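Local coordinates for probable TonB-dependent receptor (Pseudomonas aeruginosa, PDB 4K3F), which probably binds methionine in the periplasm as the lipid-attached substrate-binding component of a transport system, at residues A[72-77]-A[201-206]; A[3-8]-A[51-56]; A[89-94]-A[164-169]. All blocks are in the same frame, centred on the assembly; numbering follows the deposited sequence. Where two conformers were deposited one is given.

In the fold
Contacts 1 and 2 belong to the six-stranded sheet of this two-lobed binding protein; contact 3 lies in the five-stranded sheet on the other side of the chain's centre, its centre 37 to 38 Å from those of contacts 2 and 1. Contacts 1 and 2 are neighbours, because strands 54-59 and 198-202 lie side by side and V201 and N55 probably share a backbone hydrogen bond. Contact 2 is mostly buried and joins parallel strands, with a threonine-aspartate pair at its outer end; contact 1 is antiparallel, partly buried, and gives way to a turn at R203-N206 closed by side-chain bonds. Contact 3 lies at the surface, where one serine bond and three bridging waters replace strand pairing.

Contact 1 of 3, residues A[72-77]-A[201-206]; sequences TDLVAV and VARPDN
V75 and A202 form an antiparallel hydrogen-bonded pair, V75 N giving a nearly straight bond to A202 O (2.9 Å, 173°) and A202 N returning one to V75 O at 2.8 Å. A202 N lies in the carbonyl plane of V75, whereas V75 N stands 37° above that of A202. A76 and V201 continue the ladder as a non-hydrogen-bonded pair. Beyond A202 the ladder's hydrogen bonds end, though the chains stay close. The CG2 branch of V75, held between its own backbone N and carbonyl carbon, reaches R203 C at 3.5 Å and then the P204 ring. On the same face V77 CG2 meets A202 CB at 3.8 Å. L74 packs from two points, its CB on V201 CG1 (3.7 Å) and its CD2 on the CG of R203. D73 lies across the proline at the exposed end, with D73 O 3.4 Å from P204 CD and D73 OD2 beside P204 CG. The turn after A202 is fixed internally: R203 N donates to N206 OD1, and the R203 guanidinium takes D205 side-on, R203 NE to D205 OD2 at 2.8 Å and NH2 to OD1, both on syn lone pairs. R203 NH1 also reaches V47 O at helix 42-48. Helix 210-218 lies over V77 and A202 through M212, and helix 60-70 meets L74 and V201 through L63. Strand 198-202 runs antiparallel to both neighbours, 75-82 and 54-59, in the 2-1-3-5-4 strand order of type II periplasmic binding proteins.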
# COMPACT_ATOMS: atom_id res chain seq x y z
N THR A 72 -2.08 -19.82 2.01
CA THR A 72 -3.45 -19.41 2.35
C THR A 72 -4.27 -19.13 1.10
O THR A 72 -3.78 -19.20 -0.03
CB THR A 72 -3.42 -18.17 3.27
OG1 THR A 72 -2.59 -17.15 2.71
CG2 THR A 72 -2.83 -18.59 4.64
N ASP A 73 -5.54 -18.84 1.30
CA ASP A 73 -6.41 -18.68 0.14
C ASP A 73 -7.35 -17.52 0.32
O ASP A 73 -8.55 -17.60 -0.03
CB ASP A 73 -7.12 -19.99 -0.25
CG ASP A 73 -8.28 -20.32 0.60
OD1 ASP A 73 -8.28 -19.94 1.78
OD2 ASP A 73 -9.20 -21.00 0.07
N LEU A 74 -6.81 -16.41 0.81
CA LEU A 74 -7.57 -15.18 0.90
C LEU A 74 -7.86 -14.64 -0.49
O LEU A 74 -7.08 -14.83 -1.42
CB LEU A 74 -6.80 -14.15 1.73
CG LEU A 74 -6.51 -14.55 3.17
CD1 LEU A 74 -5.72 -13.43 3.84
CD2 LEU A 74 -7.76 -14.87 3.95
N VAL A 75 -8.99 -13.96 -0.63
CA VAL A 75 -9.47 -13.54 -1.95
C VAL A 75 -9.83 -12.05 -1.93
O VAL A 75 -10.42 -11.48 -0.98
CB VAL A 75 -10.70 -14.39 -2.42
CG1 VAL A 75 -10.26 -15.83 -2.67
CG2 VAL A 75 -11.84 -14.41 -1.40
N ALA A 76 -9.54 -11.40 -3.03
CA ALA A 76 -9.89 -10.02 -3.18
C ALA A 76 -11.39 -9.84 -3.43
O ALA A 76 -12.00 -10.60 -4.14
CB ALA A 76 -9.12 -9.45 -4.37
N VAL A 77 -11.97 -8.82 -2.85
CA VAL A 77 -13.41 -8.51 -2.98
C VAL A 77 -13.63 -7.34 -3.94
O VAL A 77 -14.45 -7.45 -4.90
CB VAL A 77 -14.04 -8.18 -1.61
CG1 VAL A 77 -15.53 -7.87 -1.78
CG2 VAL A 77 -13.83 -9.33 -0.65
N VAL A 201 -10.19 -7.53 1.22
CA VAL A 201 -9.81 -8.95 1.10
C VAL A 201 -10.60 -9.72 2.12
O VAL A 201 -10.80 -9.26 3.27
CB VAL A 201 -8.27 -9.12 1.32
CG1 VAL A 201 -7.88 -10.59 1.46
CG2 VAL A 201 -7.57 -8.52 0.12
N ALA A 202 -11.07 -10.88 1.72
CA ALA A 202 -11.83 -11.73 2.62
C ALA A 202 -11.56 -13.17 2.29
O ALA A 202 -10.46 -13.47 1.85
CB ALA A 202 -13.32 -11.33 2.54
N ARG A 203 -12.51 -14.06 2.54
CA ARG A 203 -12.31 -15.49 2.32
C ARG A 203 -13.33 -16.01 1.32
O ARG A 203 -14.37 -15.40 1.13
CB ARG A 203 -12.53 -16.21 3.64
CG ARG A 203 -11.48 -15.85 4.70
CD ARG A 203 -11.49 -16.76 5.93
NE ARG A 203 -12.82 -16.74 6.52
CZ ARG A 203 -13.22 -15.96 7.52
NH1 ARG A 203 -12.35 -15.23 8.23
NH2 ARG A 203 -14.50 -15.97 7.86
N PRO A 204 -13.08 -17.19 0.73
CA PRO A 204 -14.15 -17.78 -0.08
C PRO A 204 -15.50 -17.85 0.59
O PRO A 204 -16.52 -17.67 -0.07
CB PRO A 204 -13.61 -19.16 -0.43
CG PRO A 204 -12.11 -18.92 -0.50
CD PRO A 204 -11.83 -17.97 0.64
N ASP A 205 -15.54 -18.09 1.90
CA ASP A 205 -16.79 -18.27 2.61
C ASP A 205 -17.65 -17.02 2.69
O ASP A 205 -18.89 -17.13 2.77
CB ASP A 205 -16.61 -18.89 4.00
CG ASP A 205 -15.75 -18.03 4.96
OD1 ASP A 205 -16.22 -17.01 5.55
OD2 ASP A 205 -14.56 -18.43 5.11
N ASN A 206 -17.01 -15.85 2.66
CA ASN A 206 -17.74 -14.58 2.89
C ASN A 206 -17.61 -13.51 1.84
O ASN A 206 -18.23 -12.46 1.95
CB ASN A 206 -17.46 -14.05 4.29
CG ASN A 206 -15.98 -13.72 4.50
OD1 ASN A 206 -15.19 -13.74 3.55
ND2 ASN A 206 -15.63 -13.38 5.72

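Contact 2 of 3, residues A[3-8]-A[51-56]; sequences ESLTVA and RLDANF
T6 and D53 meet where 3-8 and 54-56 begin to pair as neighbouring parallel strands in the larger sheet of a periplasmic binding protein fold. The chain between them makes helix 11-26, strand 30-36, which pairs on the other side of strand 3-9, and helix 42-48; strand 54-59 runs on to F57, Q58 and H59 of the selenomethionine pocket. In the parallel ladder A8 N donates to A54 O at 2.9 Å, F56 N donates to A8 O at 2.8 Å, and V7 CA brings its hydrogen to A54 O. At the end where pairing starts, side-chain bonds supplement the ladder. T6 N donates to D53 OD2 (2.9 Å, 166°), meeting the carboxylate on its anti side and 28° out of its plane. The D53 N-H is shared, given mainly to T6 OG1 at 2.9 Å and only weakly to T6 O, which A54 N also reaches weakly. The T6 hydroxyl sits between its backbone N and carbonyl carbon (chi1 53°), which carries it to D53 N. One water donates to D53 OD2 and also bonds S4 OG, itself held by K33; another bonds T6 OG1 and weakly reaches R51 O. Apolar contacts line both faces. V7 CG2 faces A54 CB and V7 CG1 faces F56 CB, on the face where M212 of helix 210-218 touches L5 and A54. L52 CD2 lies against T6 CB, and N55, whose amide turns to N44, keeps its CB beside A8. On this second face the tightest apolar approach is A8 CB to L52 CD1, 3.7 Å.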
# COMPACT_ATOMS: atom_id res chain seq x y z
N GLU A 3 -26.05 -7.31 10.83
CA GLU A 3 -25.03 -8.31 10.50
C GLU A 3 -23.66 -7.76 10.98
O GLU A 3 -23.29 -6.64 10.64
CB GLU A 3 -24.94 -8.60 9.00
CG GLU A 3 -26.13 -9.36 8.35
CD GLU A 3 -26.36 -9.18 6.83
OE1 GLU A 3 -25.91 -8.18 6.20
OE2 GLU A 3 -27.05 -10.04 6.25
N SER A 4 -22.93 -8.52 11.76
CA SER A 4 -21.57 -8.17 12.18
C SER A 4 -20.57 -8.33 11.04
O SER A 4 -20.58 -9.35 10.35
CB SER A 4 -21.13 -9.10 13.30
OG SER A 4 -19.83 -8.80 13.74
N LEU A 5 -19.64 -7.40 10.92
CA LEU A 5 -18.58 -7.49 9.88
C LEU A 5 -17.32 -6.92 10.45
O LEU A 5 -17.24 -5.74 10.70
CB LEU A 5 -19.00 -6.78 8.58
CG LEU A 5 -18.02 -6.84 7.43
CD1 LEU A 5 -17.80 -8.28 7.00
CD2 LEU A 5 -18.59 -6.01 6.27
N THR A 6 -16.33 -7.77 10.71
CA THR A 6 -15.12 -7.29 11.36
C THR A 6 -14.00 -7.16 10.30
O THR A 6 -13.80 -8.06 9.52
CB THR A 6 -14.68 -8.26 12.48
OG1 THR A 6 -14.58 -9.58 11.96
CG2 THR A 6 -15.68 -8.22 13.63
N VAL A 7 -13.29 -6.03 10.31
CA VAL A 7 -12.31 -5.67 9.25
C VAL A 7 -11.02 -5.15 9.87
O VAL A 7 -11.04 -4.17 10.64
CB VAL A 7 -12.87 -4.61 8.28
CG1 VAL A 7 -11.92 -4.39 7.13
CG2 VAL A 7 -14.20 -5.05 7.72
N ALA A 8 -9.91 -5.83 9.57
CA ALA A 8 -8.59 -5.33 9.98
C ALA A 8 -8.08 -4.31 8.96
O ALA A 8 -8.19 -4.53 7.75
CB ALA A 8 -7.61 -6.47 10.03
N ARG A 51 -10.36 -15.15 12.68
CA ARG A 51 -10.52 -14.29 13.82
C ARG A 51 -11.31 -13.06 13.43
O ARG A 51 -12.02 -12.48 14.26
CB ARG A 51 -9.19 -13.90 14.43
CG ARG A 51 -8.42 -15.11 14.92
CD ARG A 51 -7.06 -14.80 15.53
NE ARG A 51 -6.30 -16.05 15.72
CZ ARG A 51 -6.41 -16.88 16.77
NH1 ARG A 51 -7.22 -16.62 17.77
NH2 ARG A 51 -5.73 -18.01 16.81
N LEU A 52 -11.09 -12.60 12.19
CA LEU A 52 -11.78 -11.41 11.67
C LEU A 52 -12.29 -11.80 10.29
O LEU A 52 -11.74 -12.73 9.66
CB LEU A 52 -10.81 -10.24 11.54
CG LEU A 52 -10.15 -9.80 12.83
CD1 LEU A 52 -9.15 -8.68 12.58
CD2 LEU A 52 -11.20 -9.34 13.81
N ASP A 53 -13.32 -11.11 9.81
CA ASP A 53 -13.96 -11.48 8.57
C ASP A 53 -13.21 -11.03 7.27
O ASP A 53 -13.25 -11.72 6.26
CB ASP A 53 -15.33 -10.86 8.49
CG ASP A 53 -16.31 -11.37 9.57
OD1 ASP A 53 -16.35 -12.58 9.88
OD2 ASP A 53 -17.05 -10.52 10.08
N ALA A 54 -12.52 -9.92 7.33
CA ALA A 54 -11.92 -9.28 6.17
C ALA A 54 -10.82 -8.32 6.58
O ALA A 54 -10.60 -8.05 7.76
CB ALA A 54 -13.00 -8.50 5.42
N ASN A 55 -10.07 -7.84 5.61
CA ASN A 55 -9.08 -6.81 5.85
C ASN A 55 -9.01 -5.82 4.69
O ASN A 55 -9.47 -6.08 3.57
CB ASN A 55 -7.69 -7.37 6.25
CG ASN A 55 -7.02 -8.17 5.15
OD1 ASN A 55 -6.85 -7.69 4.01
ND2 ASN A 55 -6.58 -9.34 5.47
N PHE A 56 -8.36 -4.70 4.97
CA PHE A 56 -8.23 -3.60 4.01
C PHE A 56 -6.93 -2.88 4.29
O PHE A 56 -6.85 -2.05 5.17
CB PHE A 56 -9.45 -2.68 4.10
CG PHE A 56 -9.41 -1.50 3.15
CD1 PHE A 56 -9.01 -1.65 1.84
CD2 PHE A 56 -9.82 -0.26 3.57
CE1 PHE A 56 -8.99 -0.54 0.97
CE2 PHE A 56 -9.80 0.84 2.70
CZ PHE A 56 -9.40 0.70 1.41
O HOH W 1 -18.25 -10.88 12.42
O HOH W 2 -15.18 -11.60 13.51

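Contact 3 of 3, residues A[89-94]-A[164-169]; sequences SSKYKK and QVDMAL
S89 and D166 make the direct hydrogen bond of this contact: S89 OG donates to D166 O at 2.7 Å, tilted 26° from the carbonyl plane. With OG anti to the S89 backbone N (chi1 176°), the hydroxyl lies beside its own carbonyl, where the chain that follows can fold back over it. S89 OG accepts from K91 N at 3.0 Å, an ST turn. S89 OG also accepts from Y92 N at 2.8 Å, an ST motif. One hydroxyl thus shapes the loop after strand 86-88 and ties it to the start of strand 167-170. Water carries the other polar links. One molecule accepts from S90 N and donates to V165 O. Two more donate to D166 OD1: the first accepts from K91 NZ, the second bonds Y92 OH, with 2.7 Å between this second water and D166 OD1. The other carboxylate oxygen, OD2, takes the backbone N of T103, on the neighbouring strand 103-107. Van der Waals contact fills in around these bonds. The Y92 ring runs alongside the D166 side chain, pointing the same way, with ring and carboxylate planes 70° apart; its edge atom CE2 comes to 3.5 Å from D166 OD1. The extended K91 chain crosses the same aspartate and lays CE 3.5 Å from V165 O. M167, a selenomethionine, turns its side chain inward to L95, L98 and L120. K91 NZ and D166 OD1, 4.7 Å apart, form no direct salt bridge; a water joins them, and any attraction is probably modest. The chemistry implies an acidic group held at one oxygen by backbone and hydrated at the other, with the serine hydroxyl supplying the direct polar tie between loop and strand.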
# COMPACT_ATOMS: atom_id res chain seq x y z
N SER A 89 13.62 12.13 0.80
CA SER A 89 14.96 12.34 1.30
C SER A 89 14.96 13.47 2.33
O SER A 89 14.35 14.49 2.11
CB SER A 89 15.91 12.72 0.18
OG SER A 89 17.21 13.01 0.70
N SER A 90 15.67 13.27 3.44
CA SER A 90 15.85 14.34 4.40
C SER A 90 17.08 15.17 4.06
O SER A 90 17.29 16.20 4.70
CB SER A 90 15.94 13.79 5.83
OG SER A 90 17.16 13.09 6.02
N LYS A 91 17.87 14.74 3.07
CA LYS A 91 19.21 15.30 2.78
C LYS A 91 19.35 15.93 1.39
O LYS A 91 20.24 16.75 1.19
CB LYS A 91 20.28 14.20 2.92
CG LYS A 91 20.37 13.62 4.33
CD LYS A 91 21.44 12.55 4.51
CE LYS A 91 21.24 11.84 5.85
NZ LYS A 91 22.39 11.02 6.30
N TYR A 92 18.50 15.52 0.43
CA TYR A 92 18.59 16.00 -0.95
C TYR A 92 17.22 16.45 -1.45
O TYR A 92 16.18 15.93 -1.03
CB TYR A 92 19.22 14.93 -1.86
CG TYR A 92 20.60 14.52 -1.38
CD1 TYR A 92 21.69 15.37 -1.57
CD2 TYR A 92 20.81 13.34 -0.68
CE1 TYR A 92 22.95 15.03 -1.12
CE2 TYR A 92 22.08 13.02 -0.20
CZ TYR A 92 23.14 13.87 -0.43
OH TYR A 92 24.41 13.58 0.03
N LYS A 93 17.23 17.44 -2.36
CA LYS A 93 16.03 18.11 -2.84
C LYS A 93 15.58 17.58 -4.22
O LYS A 93 14.41 17.69 -4.57
CB LYS A 93 16.31 19.61 -2.95
N LYS A 94 16.50 17.03 -5.00
CA LYS A 94 16.19 16.45 -6.30
C LYS A 94 17.12 15.28 -6.58
O LYS A 94 18.21 15.21 -6.02
CB LYS A 94 16.26 17.51 -7.40
CG LYS A 94 17.54 18.30 -7.41
CD LYS A 94 17.54 19.34 -8.53
CE LYS A 94 18.72 20.29 -8.37
NZ LYS A 94 19.03 21.07 -9.61
N GLN A 164 18.72 8.68 8.25
CA GLN A 164 19.95 7.92 8.29
C GLN A 164 20.35 7.36 6.91
O GLN A 164 21.24 6.52 6.84
CB GLN A 164 19.81 6.72 9.26
CG GLN A 164 19.44 7.07 10.70
CD GLN A 164 18.83 5.90 11.47
OE1 GLN A 164 17.62 5.84 11.68
NE2 GLN A 164 19.67 4.96 11.89
N VAL A 165 19.63 7.75 5.85
CA VAL A 165 19.92 7.32 4.50
C VAL A 165 19.84 8.51 3.54
O VAL A 165 19.34 9.57 3.90
CB VAL A 165 18.95 6.18 4.05
CG1 VAL A 165 19.08 4.98 4.99
CG2 VAL A 165 17.51 6.66 3.98
N ASP A 166 20.32 8.35 2.31
CA ASP A 166 20.20 9.39 1.33
C ASP A 166 18.81 9.49 0.75
O ASP A 166 18.38 10.59 0.36
CB ASP A 166 21.27 9.19 0.26
CG ASP A 166 22.70 9.31 0.85
OD1 ASP A 166 22.92 10.17 1.74
OD2 ASP A 166 23.60 8.54 0.46
N MSE A 167 18.11 8.34 0.60
CA MSE A 167 16.75 8.35 0.05
C MSE A 167 16.04 7.09 0.53
O MSE A 167 16.69 6.02 0.65
CB MSE A 167 16.79 8.43 -1.47
CG MSE A 167 15.43 8.68 -2.12
SE MSE A 167 15.61 9.32 -3.96
CE MSE A 167 16.34 7.68 -4.71
N ALA A 168 14.73 7.20 0.71
CA ALA A 168 13.87 6.09 1.07
C ALA A 168 12.61 6.09 0.23
O ALA A 168 11.98 7.12 0.02
CB ALA A 168 13.54 6.09 2.54
N LEU A 169 12.25 4.91 -0.26
CA LEU A 169 11.01 4.75 -1.02
C LEU A 169 10.01 4.12 -0.07
O LEU A 169 10.16 2.96 0.31
CB LEU A 169 11.23 3.91 -2.29
CG LEU A 169 11.78 4.71 -3.50
CD1 LEU A 169 13.16 5.29 -3.22
CD2 LEU A 169 11.78 3.83 -4.74
O HOH W 3 16.89 10.72 3.49
O HOH W 4 23.15 9.08 4.49
O HOH W 5 24.96 11.87 1.92